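Beta-glucosidase (Chaetomella raphigera, PDB 6JXG) probably hydrolyses terminal, non-reducing beta-D-glucosyl residues with release of beta-D-glucose, a step in cellulose breakdown, as a secreted glycoside hydrolase of family 3. Local coordinates at residues T431-I436 and N476-I481; A353-D358 and A423-A428; T338-A343 and S497-V502. One frame throughout, in Å; residues are numbered along the deposited sequence.

Contact 1. Residues T431-I436 and N476-I481; sequences TAIVFI and NVIVVI. With MAN (alpha-D-mannopyranose), chain E.
Ala432 and Val477 begin a run of parallel pairs that ends at Ile436 and Ile481. Five backbone hydrogen bonds hold it: the N-H groups of Ala432, Val434 and Ile436 reach the carbonyls of Asn476, Ile478 and Val480, while Ile478 N and Val480 N return to Ala432 O and Val434 O. The shortest, Ile478 N to Ala432 O, is 2.8 Å. Each of these carbonyls also receives a CA-H...O contact from the strand opposite, as where Ile433 CA lies 3.2 Å from Ile478 O.

The apolar side chains divide between the two faces. On one, Ile433 CG2 reaches diagonally to Val480 CG2 (3.7 Å), and Phe435 lies alongside Val480, its CD1 3.7 Å from Val480 CB. On the other, Val434 CG1 stands between its own backbone N and carbonyl carbon (chi1 54°), which turns it toward Val477 CG1 at 3.8 Å; further along, Ile436 and Ile481 run side by side. Branched residues suit these buried, extended positions, and helix 463-471 covers the face of Ala432, Val434 and Val479.

At Thr431 and Asn476 the contact extends to a sugar. Thr431 OG1 is bonded covalently to C1 of the O-linked mannose, as only a hydroxyl residue could be, and Asn476 CG sits 3.8 Å from C3 of that sugar, with CB at the same distance from Thr431 OG1. A glycine in place of Asn476 would remove both groups and would probably leave the C3 side of the mannose without this neighbour, freer to move.

Strands 431-438 and 477-483, joined through helix 463-471, form a beta-alpha-beta unit in the alpha/beta sandwich domain of family 3 glycosidases.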
ATOM      1  N   THR A 431       6.776  33.883  11.080  1.00 21.87           N
ATOM      2  CA  THR A 431       7.021  32.457  10.768  1.00 20.57           C
ATOM      3  C   THR A 431       6.292  32.196   9.491  1.00 18.93           C
ATOM      4  O   THR A 431       5.187  32.705   9.309  1.00 19.21           O
ATOM      5  CB  THR A 431       6.451  31.575  11.897  1.00 20.16           C
ATOM      6  OG1 THR A 431       7.272  31.753  13.047  1.00 20.23           O
ATOM      7  CG2 THR A 431       6.542  30.025  11.553  1.00 19.41           C
ATOM      8  N   ALA A 432       6.890  31.378   8.639  1.00 19.11           N
ATOM      9  CA  ALA A 432       6.334  31.000   7.318  1.00 17.00           C
ATOM     10  C   ALA A 432       6.215  29.503   7.181  1.00 16.96           C
ATOM     11  O   ALA A 432       7.198  28.800   7.420  1.00 19.45           O
ATOM     12  CB  ALA A 432       7.262  31.475   6.223  1.00 17.47           C
ATOM     13  N   ILE A 433       5.042  29.031   6.784  1.00 15.76           N
ATOM     14  CA  ILE A 433       4.837  27.603   6.479  1.00 15.31           C
ATOM     15  C   ILE A 433       4.622  27.500   4.967  1.00 14.56           C
ATOM     16  O   ILE A 433       3.707  28.172   4.409  1.00 15.23           O
ATOM     17  CB  ILE A 433       3.591  27.004   7.167  1.00 15.23           C
ATOM     18  CG1 ILE A 433       3.499  27.431   8.649  1.00 16.63           C
ATOM     19  CG2 ILE A 433       3.583  25.516   6.935  1.00 16.37           C
ATOM     20  CD1 ILE A 433       2.270  26.968   9.429  1.00 16.37           C
ATOM     21  N   VAL A 434       5.503  26.729   4.325  1.00 12.99           N
ATOM     22  CA  VAL A 434       5.543  26.591   2.919  1.00 14.26           C
ATOM     23  C   VAL A 434       5.207  25.112   2.553  1.00 14.69           C
ATOM     24  O   VAL A 434       5.745  24.182   3.142  1.00 15.18           O
ATOM     25  CB  VAL A 434       6.903  27.073   2.329  1.00 15.11           C
ATOM     26  CG1 VAL A 434       8.096  26.390   2.968  1.00 16.84           C
ATOM     27  CG2 VAL A 434       6.961  26.902   0.830  1.00 16.43           C
ATOM     28  N   PHE A 435       4.370  24.952   1.538  1.00 14.49           N
ATOM     29  CA  PHE A 435       3.705  23.702   1.194  1.00 15.19           C
ATOM     30  C   PHE A 435       4.158  23.297  -0.198  1.00 14.95           C
ATOM     31  O   PHE A 435       3.950  24.022  -1.181  1.00 17.58           O
ATOM     32  CB  PHE A 435       2.169  23.913   1.218  1.00 15.51           C
ATOM     33  CG  PHE A 435       1.604  24.169   2.585  1.00 14.96           C
ATOM     34  CD1 PHE A 435       1.052  23.130   3.333  1.00 14.49           C
ATOM     35  CD2 PHE A 435       1.676  25.403   3.162  1.00 13.88           C
ATOM     36  CE1 PHE A 435       0.559  23.355   4.607  1.00 14.34           C
ATOM     37  CE2 PHE A 435       1.171  25.627   4.451  1.00 14.16           C
ATOM     38  CZ  PHE A 435       0.629  24.595   5.171  1.00 14.72           C
ATOM     39  N   ILE A 436       4.773  22.132  -0.292  1.00 12.87           N
ATOM     40  CA  ILE A 436       5.307  21.610  -1.511  1.00 12.23           C
ATOM     41  C   ILE A 436       4.875  20.169  -1.688  1.00 12.83           C
ATOM     42  O   ILE A 436       4.534  19.480  -0.698  1.00 13.45           O
ATOM     43  CB  ILE A 436       6.846  21.751  -1.615  1.00 11.90           C
ATOM     44  CG1 ILE A 436       7.576  21.030  -0.473  1.00 12.08           C
ATOM     45  CG2 ILE A 436       7.206  23.214  -1.640  1.00 12.81           C
ATOM     46  CD1 ILE A 436       9.058  20.803  -0.671  1.00 12.28           C
ATOM     47  N   ASN A 476      12.365  31.852  10.146  1.00 19.84           N
ATOM     48  CA  ASN A 476      11.641  30.732  10.787  1.00 20.13           C
ATOM     49  C   ASN A 476      10.708  30.112   9.785  1.00 19.57           C
ATOM     50  O   ASN A 476       9.566  30.564   9.646  1.00 21.23           O
ATOM     51  CB  ASN A 476      10.834  31.141  12.022  1.00 22.20           C
ATOM     52  CG  ASN A 476      11.721  31.578  13.164  1.00 24.77           C
ATOM     53  OD1 ASN A 476      12.369  30.763  13.826  1.00 25.10           O
ATOM     54  ND2 ASN A 476      11.817  32.874  13.343  1.00 28.55           N
ATOM     55  N   VAL A 477      11.188  29.056   9.151  1.00 17.29           N
ATOM     56  CA  VAL A 477      10.433  28.405   8.117  1.00 17.14           C
ATOM     57  C   VAL A 477      10.067  26.998   8.492  1.00 16.13           C
ATOM     58  O   VAL A 477      10.939  26.185   8.806  1.00 16.55           O
ATOM     59  CB  VAL A 477      11.243  28.355   6.814  1.00 16.56           C
ATOM     60  CG1 VAL A 477      10.423  27.701   5.685  1.00 16.84           C
ATOM     61  CG2 VAL A 477      11.711  29.778   6.420  1.00 17.81           C
ATOM     62  N   ILE A 478       8.799  26.672   8.331  1.00 16.01           N
ATOM     63  CA  ILE A 478       8.345  25.268   8.508  1.00 15.73           C
ATOM     64  C   ILE A 478       8.004  24.756   7.101  1.00 14.79           C
ATOM     65  O   ILE A 478       7.183  25.415   6.403  1.00 15.10           O
ATOM     66  CB  ILE A 478       7.037  25.264   9.294  1.00 16.70           C
ATOM     67  CG1 ILE A 478       7.189  26.037  10.616  1.00 18.23           C
ATOM     68  CG2 ILE A 478       6.483  23.846   9.450  1.00 15.03           C
ATOM     69  CD1 ILE A 478       8.223  25.557  11.568  1.00 18.86           C
ATOM     70  N   VAL A 479       8.605  23.667   6.648  1.00 14.73           N
ATOM     71  CA  VAL A 479       8.279  23.057   5.353  1.00 14.53           C
ATOM     72  C   VAL A 479       7.308  21.884   5.552  1.00 14.36           C
ATOM     73  O   VAL A 479       7.612  20.943   6.244  1.00 13.71           O
ATOM     74  CB  VAL A 479       9.525  22.564   4.596  1.00 13.94           C
ATOM     75  CG1 VAL A 479       9.178  21.950   3.255  1.00 14.08           C
ATOM     76  CG2 VAL A 479      10.517  23.698   4.418  1.00 14.73           C
ATOM     77  N   VAL A 480       6.151  21.971   4.916  1.00 14.54           N
ATOM     78  CA  VAL A 480       5.178  20.837   4.800  1.00 13.89           C
ATOM     79  C   VAL A 480       5.269  20.216   3.439  1.00 13.73           C
ATOM     80  O   VAL A 480       5.064  20.932   2.446  1.00 13.00           O
ATOM     81  CB  VAL A 480       3.751  21.298   5.080  1.00 13.61           C
ATOM     82  CG1 VAL A 480       2.757  20.158   4.887  1.00 15.89           C
ATOM     83  CG2 VAL A 480       3.710  21.834   6.477  1.00 14.28           C
ATOM     84  N   ILE A 481       5.480  18.886   3.381  1.00 12.04           N
ATOM     85  CA  ILE A 481       5.654  18.219   2.153  1.00 12.24           C
ATOM     86  C   ILE A 481       4.583  17.162   1.999  1.00 12.96           C
ATOM     87  O   ILE A 481       4.501  16.278   2.861  1.00 11.32           O
ATOM     88  CB  ILE A 481       7.016  17.543   2.077  1.00 13.30           C
ATOM     89  CG1 ILE A 481       8.149  18.522   2.269  1.00 13.40           C
ATOM     90  CG2 ILE A 481       7.229  16.861   0.725  1.00 13.81           C
ATOM     91  CD1 ILE A 481       9.533  17.881   2.125  1.00 13.89           C
TER
HETATM   92  C1  MAN E 804       6.506  31.528  14.215  1.00 23.08           C
HETATM   93  C2  MAN E 804       7.538  32.300  15.052  1.00 28.27           C
HETATM   94  C3  MAN E 804       8.765  31.499  15.496  1.00 29.94           C
HETATM   95  C4  MAN E 804       8.360  30.120  15.999  1.00 30.55           C
HETATM   96  C5  MAN E 804       7.603  29.497  14.858  1.00 27.65           C
HETATM   97  C6  MAN E 804       7.322  28.033  15.102  1.00 28.50           C
HETATM   98  O2  MAN E 804       6.845  32.655  16.197  1.00 29.66           O
HETATM   99  O3  MAN E 804       9.340  32.238  16.540  1.00 34.64           O
HETATM  100  O4  MAN E 804       9.481  29.304  16.384  1.00 34.28           O
HETATM  101  O5  MAN E 804       6.395  30.199  14.640  1.00 25.70           O
HETATM  102  O6  MAN E 804       6.449  27.869  16.206  1.00 30.84           O

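Contact 2. Residues A353-D358 and A423-A428; sequences AIIGQD and ASAAAA
Ile355 and Ala353, alternate residues of strand 351-355, turn their side chains to Ala425 and Ala426 in the last turns of helix 419-427. Helix and strand run nearly antiparallel, at 160°, with the axes of these short segments 7.9 Å apart. That is a close approach for a helix lying on a sheet, and methyl side chains on both elements allow it.

The longer of the two strand side chains is that of Ile355. Its CB leaves the strand toward the helix but is still too far away to touch it, and the CG2 branch likewise stays short of it. CG1 makes the first contact, 4.4 Å from Ala425 CB; it lies anti to the carbonyl carbon of Ile355 (chi1 -57°), and the chain then continues nearly extended. The tip, CD1, ends beside Ala426, 4.3 Å from its CB and equally close to its backbone N. An isoleucine fits here because its longer branch spans the gap to the helix.

Ala353, two residues earlier and on the same face, needs only its methyl. CB is 3.5 Å from Ala425 O, a carbonyl that also accepts Ala428 N where the helix gives out, and 4.3 Å from Ala425 CB. It also approaches Ala426 CA, and the bare methyl suits this place against the helix backbone. Between these residues the contact is van der Waals packing, mostly of methyl on methyl.

Ile354, between the two, faces the other way, onto Ile433 and Phe435. Helix 419-427 is the connection of a beta-alpha-beta crossover from strand 410-414 to strand 431-438, passing over strand 351-355, which lies between them in the sheet. Ala425 also touches Val412 and Ser414, whereas Val470 of the adjacent helix 463-471 meets both Ile355 and Ala426.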
ATOM      1  N   ALA A 353       2.812  33.339   7.675  1.00 18.28           N
ATOM      2  CA  ALA A 353       2.634  33.326   6.233  1.00 18.41           C
ATOM      3  C   ALA A 353       2.304  31.888   5.768  1.00 20.17           C
ATOM      4  O   ALA A 353       2.879  30.908   6.312  1.00 15.39           O
ATOM      5  CB  ALA A 353       3.917  33.849   5.533  1.00 19.47           C
ATOM      6  N   ILE A 354       1.393  31.772   4.799  1.00 20.11           N
ATOM      7  CA  ILE A 354       0.915  30.445   4.274  1.00 19.31           C
ATOM      8  C   ILE A 354       1.199  30.454   2.774  1.00 18.28           C
ATOM      9  O   ILE A 354       0.629  31.289   2.024  1.00 16.11           O
ATOM     10  CB  ILE A 354      -0.558  30.179   4.647  1.00 20.79           C
ATOM     11  CG1 ILE A 354      -0.742  30.241   6.166  1.00 20.62           C
ATOM     12  CG2 ILE A 354      -1.099  28.873   4.032  1.00 20.47           C
ATOM     13  CD1 ILE A 354      -0.150  29.135   7.019  1.00 20.75           C
ATOM     14  N   ILE A 355       2.162  29.613   2.349  1.00 15.80           N
ATOM     15  CA  ILE A 355       2.756  29.738   1.033  1.00 16.86           C
ATOM     16  C   ILE A 355       2.677  28.426   0.244  1.00 15.62           C
ATOM     17  O   ILE A 355       3.053  27.392   0.736  1.00 15.97           O
ATOM     18  CB  ILE A 355       4.243  30.216   1.145  1.00 18.62           C
ATOM     19  CG1 ILE A 355       4.306  31.523   1.906  1.00 22.46           C
ATOM     20  CG2 ILE A 355       4.925  30.317  -0.214  1.00 17.12           C
ATOM     21  CD1 ILE A 355       5.643  31.787   2.535  1.00 25.11           C
ATOM     22  N   GLY A 356       2.281  28.512  -1.019  1.00 15.21           N
ATOM     23  CA  GLY A 356       2.214  27.362  -1.883  1.00 15.18           C
ATOM     24  C   GLY A 356       0.813  27.011  -2.227  1.00 13.88           C
ATOM     25  O   GLY A 356      -0.046  27.070  -1.383  1.00 15.67           O
ATOM     26  N   GLN A 357       0.597  26.570  -3.454  1.00 14.06           N
ATOM     27  CA  GLN A 357      -0.732  26.193  -3.891  1.00 14.83           C
ATOM     28  C   GLN A 357      -1.182  24.929  -3.192  1.00 14.98           C
ATOM     29  O   GLN A 357      -2.349  24.693  -3.140  1.00 16.78           O
ATOM     30  CB  GLN A 357      -0.803  25.979  -5.414  1.00 14.15           C
ATOM     31  CG  GLN A 357       0.029  24.891  -5.986  1.00 14.95           C
ATOM     32  CD  GLN A 357      -0.390  24.546  -7.381  1.00 15.23           C
ATOM     33  OE1 GLN A 357      -1.615  24.485  -7.687  1.00 16.24           O
ATOM     34  NE2 GLN A 357       0.570  24.393  -8.244  1.00 15.12           N
ATOM     35  N   ASP A 358      -0.237  24.127  -2.686  1.00 14.36           N
ATOM     36  CA  ASP A 358      -0.568  22.939  -1.883  1.00 13.51           C
ATOM     37  C   ASP A 358      -1.321  23.278  -0.581  1.00 13.90           C
ATOM     38  O   ASP A 358      -1.844  22.382   0.062  1.00 14.20           O
ATOM     39  CB  ASP A 358       0.742  22.090  -1.653  1.00 12.95           C
ATOM     40  CG  ASP A 358       0.519  20.826  -0.784  1.00 13.71           C
ATOM     41  OD1 ASP A 358      -0.268  19.981  -1.233  1.00 13.06           O
ATOM     42  OD2 ASP A 358       1.194  20.645   0.266  1.00 13.20           O
ATOM     43  N   ALA A 423       8.487  35.097  -1.267  1.00 22.04           N
ATOM     44  CA  ALA A 423       9.490  35.846  -0.455  1.00 22.26           C
ATOM     45  C   ALA A 423       8.830  37.066   0.150  1.00 22.35           C
ATOM     46  O   ALA A 423       9.085  37.462   1.317  1.00 21.44           O
ATOM     47  CB  ALA A 423      10.689  36.236  -1.306  1.00 21.14           C
ATOM     48  N   SER A 424       7.913  37.629  -0.626  1.00 22.85           N
ATOM     49  CA  SER A 424       7.192  38.767  -0.177  1.00 21.50           C
ATOM     50  C   SER A 424       6.355  38.450   1.036  1.00 23.19           C
ATOM     51  O   SER A 424       6.410  39.176   2.045  1.00 20.98           O
ATOM     52  CB  SER A 424       6.329  39.351  -1.298  1.00 25.72           C
ATOM     53  OG  SER A 424       5.711  40.495  -0.787  1.00 24.01           O
ATOM     54  N   ALA A 425       5.571  37.362   0.998  1.00 22.01           N
ATOM     55  CA  ALA A 425       4.764  37.034   2.159  1.00 18.75           C
ATOM     56  C   ALA A 425       5.603  36.593   3.339  1.00 18.58           C
ATOM     57  O   ALA A 425       5.208  36.871   4.459  1.00 21.15           O
ATOM     58  CB  ALA A 425       3.755  35.910   1.809  1.00 21.09           C
ATOM     59  N   ALA A 426       6.714  35.870   3.094  1.00 18.86           N
ATOM     60  CA  ALA A 426       7.598  35.381   4.195  1.00 19.86           C
ATOM     61  C   ALA A 426       8.153  36.575   5.064  1.00 21.71           C
ATOM     62  O   ALA A 426       8.238  36.525   6.298  1.00 20.25           O
ATOM     63  CB  ALA A 426       8.734  34.605   3.584  1.00 18.45           C
ATOM     64  N   ALA A 427       8.442  37.677   4.390  1.00 22.95           N
ATOM     65  CA  ALA A 427       9.077  38.845   5.030  1.00 21.56           C
ATOM     66  C   ALA A 427       8.090  39.532   5.919  1.00 26.40           C
ATOM     67  O   ALA A 427       8.471  40.239   6.854  1.00 26.45           O
ATOM     68  CB  ALA A 427       9.568  39.770   3.971  1.00 21.90           C
ATOM     69  N   ALA A 428       6.800  39.270   5.692  1.00 25.04           N
ATOM     70  CA  ALA A 428       5.798  40.010   6.381  1.00 25.69           C
ATOM     71  C   ALA A 428       5.245  39.244   7.542  1.00 25.63           C
ATOM     72  O   ALA A 428       4.287  39.702   8.116  1.00 26.95           O
ATOM     73  CB  ALA A 428       4.672  40.457   5.414  1.00 27.36           C
TER

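Contact 3. Residues T338-A343 and S497-V502; sequences TNKNKA and SVKAIV. With MAN (alpha-D-mannopyranose), chain E.
Thr338 and Ile501 form an antiparallel hydrogen-bonded pair, followed by the non-hydrogen-bonded pair of Asn339 and Ala500, whose CA atoms are 4.2 Å apart. This is the outer edge of the sheet in the alpha/beta sandwich domain, where strand 335-339 runs against strands otherwise parallel. Two backbone bonds join the two segments. Lys340 N points almost straight at Lys499 O (2.8 Å, 173° at the hydrogen), whereas Ile501 N approaches Thr338 O at 3.2 Å from well above the carbonyl plane, 40° out of it.

Among the side chains, Thr338 sets OG1 between its own backbone N and carbonyl carbon (chi1 61°), and the hydroxyl then crosses Ile501 at 3.4 Å from CG1. Lys340 follows the opposite backbone with its methylenes: CB and CG pass Lys499 O, and CE comes to Val498 O. Lysine suits this exposed place, its long aliphatic part packing along the opposite backbone. The amine of Lys499 goes to Ser496 O and stays 6.4 Å from Lys340 NZ. Past the strand, the chain bends so that Ala343 N bonds to Lys340 O, and the small Ala343 CB settles 3.7 Å from Lys499 CB. Asn339 OD1, 4.0 Å from Ala500 CB, accepts the N-H of Leu344 and so ties strand to bend.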
ATOM      1  N   THR A 338      12.463  16.966  10.829  1.00 14.50           N
ATOM      2  CA  THR A 338      13.374  17.866  11.572  1.00 14.92           C
ATOM      3  C   THR A 338      12.502  18.765  12.394  1.00 14.11           C
ATOM      4  O   THR A 338      11.382  19.047  12.009  1.00 13.18           O
ATOM      5  CB  THR A 338      14.263  18.775  10.660  1.00 15.45           C
ATOM      6  OG1 THR A 338      13.442  19.621   9.877  1.00 17.22           O
ATOM      7  CG2 THR A 338      15.061  17.979   9.678  1.00 16.96           C
ATOM      8  N   ASN A 339      13.024  19.262  13.519  1.00 13.65           N
ATOM      9  CA  ASN A 339      12.338  20.224  14.338  1.00 15.69           C
ATOM     10  C   ASN A 339      13.358  20.881  15.285  1.00 16.45           C
ATOM     11  O   ASN A 339      13.729  20.298  16.273  1.00 19.82           O
ATOM     12  CB  ASN A 339      11.300  19.474  15.166  1.00 15.11           C
ATOM     13  CG  ASN A 339      10.382  20.401  15.932  1.00 15.30           C
ATOM     14  OD1 ASN A 339      10.295  21.582  15.641  1.00 15.35           O
ATOM     15  ND2 ASN A 339       9.696  19.873  16.933  1.00 14.82           N
ATOM     16  N   LYS A 340      13.885  22.004  14.912  1.00 18.99           N
ATOM     17  CA  LYS A 340      14.942  22.684  15.664  1.00 21.41           C
ATOM     18  C   LYS A 340      14.368  23.546  16.775  1.00 21.07           C
ATOM     19  O   LYS A 340      13.529  24.409  16.495  1.00 19.20           O
ATOM     20  CB  LYS A 340      15.703  23.560  14.716  1.00 24.35           C
ATOM     21  CG  LYS A 340      16.420  22.778  13.629  1.00 29.23           C
ATOM     22  CD  LYS A 340      17.306  23.709  12.815  1.00 34.56           C
ATOM     23  CE  LYS A 340      17.457  23.346  11.345  1.00 40.42           C
ATOM     24  NZ  LYS A 340      18.722  22.616  11.081  1.00 46.51           N
ATOM     25  N   ASN A 341      14.929  23.371  17.996  1.00 23.95           N
ATOM     26  CA  ASN A 341      14.412  23.847  19.314  1.00 29.09           C
ATOM     27  C   ASN A 341      12.973  24.184  19.305  1.00 27.70           C
ATOM     28  O   ASN A 341      12.558  25.305  19.570  1.00 22.42           O
ATOM     29  CB  ASN A 341      15.208  24.986  19.890  1.00 36.07           C
ATOM     30  CG  ASN A 341      15.795  25.779  18.818  1.00 39.14           C
ATOM     31  OD1 ASN A 341      15.046  26.347  18.029  1.00 41.19           O
ATOM     32  ND2 ASN A 341      17.124  25.697  18.659  1.00 36.57           N
ATOM     33  N   LYS A 342      12.217  23.144  19.003  1.00 24.69           N
ATOM     34  CA  LYS A 342      10.810  23.136  19.267  1.00 24.06           C
ATOM     35  C   LYS A 342      10.093  24.182  18.457  1.00 19.79           C
ATOM     36  O   LYS A 342       9.110  24.802  18.937  1.00 21.86           O
ATOM     37  CB  LYS A 342      10.552  23.322  20.755  1.00 26.42           C
ATOM     38  CG  LYS A 342      11.315  22.331  21.616  1.00 30.56           C
ATOM     39  CD  LYS A 342      11.101  22.655  23.083  1.00 33.65           C
ATOM     40  CE  LYS A 342      10.197  21.658  23.742  1.00 36.21           C
ATOM     41  NZ  LYS A 342      10.896  20.801  24.731  1.00 39.16           N
ATOM     42  N   ALA A 343      10.543  24.353  17.229  1.00 18.90           N
ATOM     43  CA  ALA A 343       9.786  25.115  16.244  1.00 18.20           C
ATOM     44  C   ALA A 343       8.311  24.669  16.255  1.00 18.27           C
ATOM     45  O   ALA A 343       7.384  25.467  16.306  1.00 20.21           O
ATOM     46  CB  ALA A 343      10.404  24.954  14.859  1.00 18.62           C
ATOM     47  N   SER A 497      17.380  28.768   7.743  1.00 19.55           N
ATOM     48  CA  SER A 497      16.106  29.194   8.289  1.00 20.85           C
ATOM     49  C   SER A 497      14.986  28.106   8.336  1.00 18.75           C
ATOM     50  O   SER A 497      13.964  28.312   8.970  1.00 16.32           O
ATOM     51  CB  SER A 497      15.562  30.450   7.542  1.00 24.42           C
ATOM     52  OG  SER A 497      15.846  30.373   6.177  1.00 32.10           O
ATOM     53  N   VAL A 498      15.213  26.971   7.712  1.00 18.78           N
ATOM     54  CA  VAL A 498      14.221  25.844   7.755  1.00 17.10           C
ATOM     55  C   VAL A 498      14.382  25.157   9.105  1.00 16.27           C
ATOM     56  O   VAL A 498      15.441  24.521   9.411  1.00 15.66           O
ATOM     57  CB  VAL A 498      14.406  24.870   6.611  1.00 17.17           C
ATOM     58  CG1 VAL A 498      13.513  23.608   6.803  1.00 17.60           C
ATOM     59  CG2 VAL A 498      14.053  25.542   5.278  1.00 19.65           C
ATOM     60  N   LYS A 499      13.403  25.405   9.943  1.00 14.73           N
ATOM     61  CA  LYS A 499      13.436  24.965  11.327  1.00 15.91           C
ATOM     62  C   LYS A 499      12.685  23.651  11.531  1.00 16.15           C
ATOM     63  O   LYS A 499      12.967  22.971  12.506  1.00 16.94           O
ATOM     64  CB  LYS A 499      12.806  26.006  12.266  1.00 18.27           C
ATOM     65  CG  LYS A 499      13.406  27.423  12.148  1.00 17.70           C
ATOM     66  CD  LYS A 499      14.909  27.414  12.373  1.00 18.20           C
ATOM     67  CE  LYS A 499      15.470  28.824  12.432  1.00 22.09           C
ATOM     68  NZ  LYS A 499      16.915  28.671  12.286  1.00 24.48           N
ATOM     69  N   ALA A 500      11.739  23.310  10.647  1.00 13.99           N
ATOM     70  CA  ALA A 500      10.998  22.017  10.763  1.00 13.53           C
ATOM     71  C   ALA A 500      10.551  21.538   9.393  1.00 13.70           C
ATOM     72  O   ALA A 500      10.252  22.346   8.493  1.00 14.16           O
ATOM     73  CB  ALA A 500       9.856  22.122  11.739  1.00 13.87           C
ATOM     74  N   ILE A 501      10.651  20.225   9.179  1.00 13.28           N
ATOM     75  CA  ILE A 501      10.179  19.619   7.958  1.00 13.38           C
ATOM     76  C   ILE A 501       9.154  18.532   8.372  1.00 13.90           C
ATOM     77  O   ILE A 501       9.478  17.602   9.114  1.00 12.46           O
ATOM     78  CB  ILE A 501      11.318  19.009   7.135  1.00 14.11           C
ATOM     79  CG1 ILE A 501      12.321  20.080   6.733  1.00 15.06           C
ATOM     80  CG2 ILE A 501      10.781  18.392   5.868  1.00 14.29           C
ATOM     81  CD1 ILE A 501      13.477  19.479   5.998  1.00 16.55           C
ATOM     82  N   VAL A 502       7.922  18.704   7.892  1.00 13.45           N
ATOM     83  CA  VAL A 502       6.839  17.762   8.143  1.00 13.19           C
ATOM     84  C   VAL A 502       6.544  16.963   6.887  1.00 12.55           C
ATOM     85  O   VAL A 502       6.115  17.529   5.908  1.00 14.32           O
ATOM     86  CB  VAL A 502       5.601  18.546   8.532  1.00 13.27           C
ATOM     87  CG1 VAL A 502       4.464  17.595   8.785  1.00 14.25           C
ATOM     88  CG2 VAL A 502       5.959  19.504   9.706  1.00 14.56           C
TER
HETATM   89  C1  MAN E 804       6.506  31.528  14.215  1.00 23.08           C
HETATM   90  C2  MAN E 804       7.538  32.300  15.052  1.00 28.27           C
HETATM   91  C3  MAN E 804       8.765  31.499  15.496  1.00 29.94           C
HETATM   92  C4  MAN E 804       8.360  30.120  15.999  1.00 30.55           C
HETATM   93  C5  MAN E 804       7.603  29.497  14.858  1.00 27.65           C
HETATM   94  C6  MAN E 804       7.322  28.033  15.102  1.00 28.50           C
HETATM   95  O2  MAN E 804       6.845  32.655  16.197  1.00 29.66           O
HETATM   96  O3  MAN E 804       9.340  32.238  16.540  1.00 34.64           O
HETATM   97  O4  MAN E 804       9.481  29.304  16.384  1.00 34.28           O
HETATM   98  O5  MAN E 804       6.395  30.199  14.640  1.00 25.70           O
HETATM   99  O6  MAN E 804       6.449  27.869  16.206  1.00 30.84           O

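All three contacts involve one sheet: contacts 1 and 3 pair its strands, and contact 2 packs a helix on it. Contact 1 occupies the middle; contacts 2 and 3 flank it, their centres each about 9 Å from its own, and lie about 17 Å from one another, centre to centre. Probable backbone hydrogen bonds join them: Ile433 N to Ala353 O at 2.9 Å links contacts 1 and 2, and Val479 N to Ala500 O at 2.8 Å links contacts 1 and 3. Contacts 2 and 3 do not touch, with nearest atoms about 8 Å apart. The mannose on Thr431 borders contacts 1 and 3; it is an attached glycan rather than a substrate, and Glu430 OE1 also bonds to it.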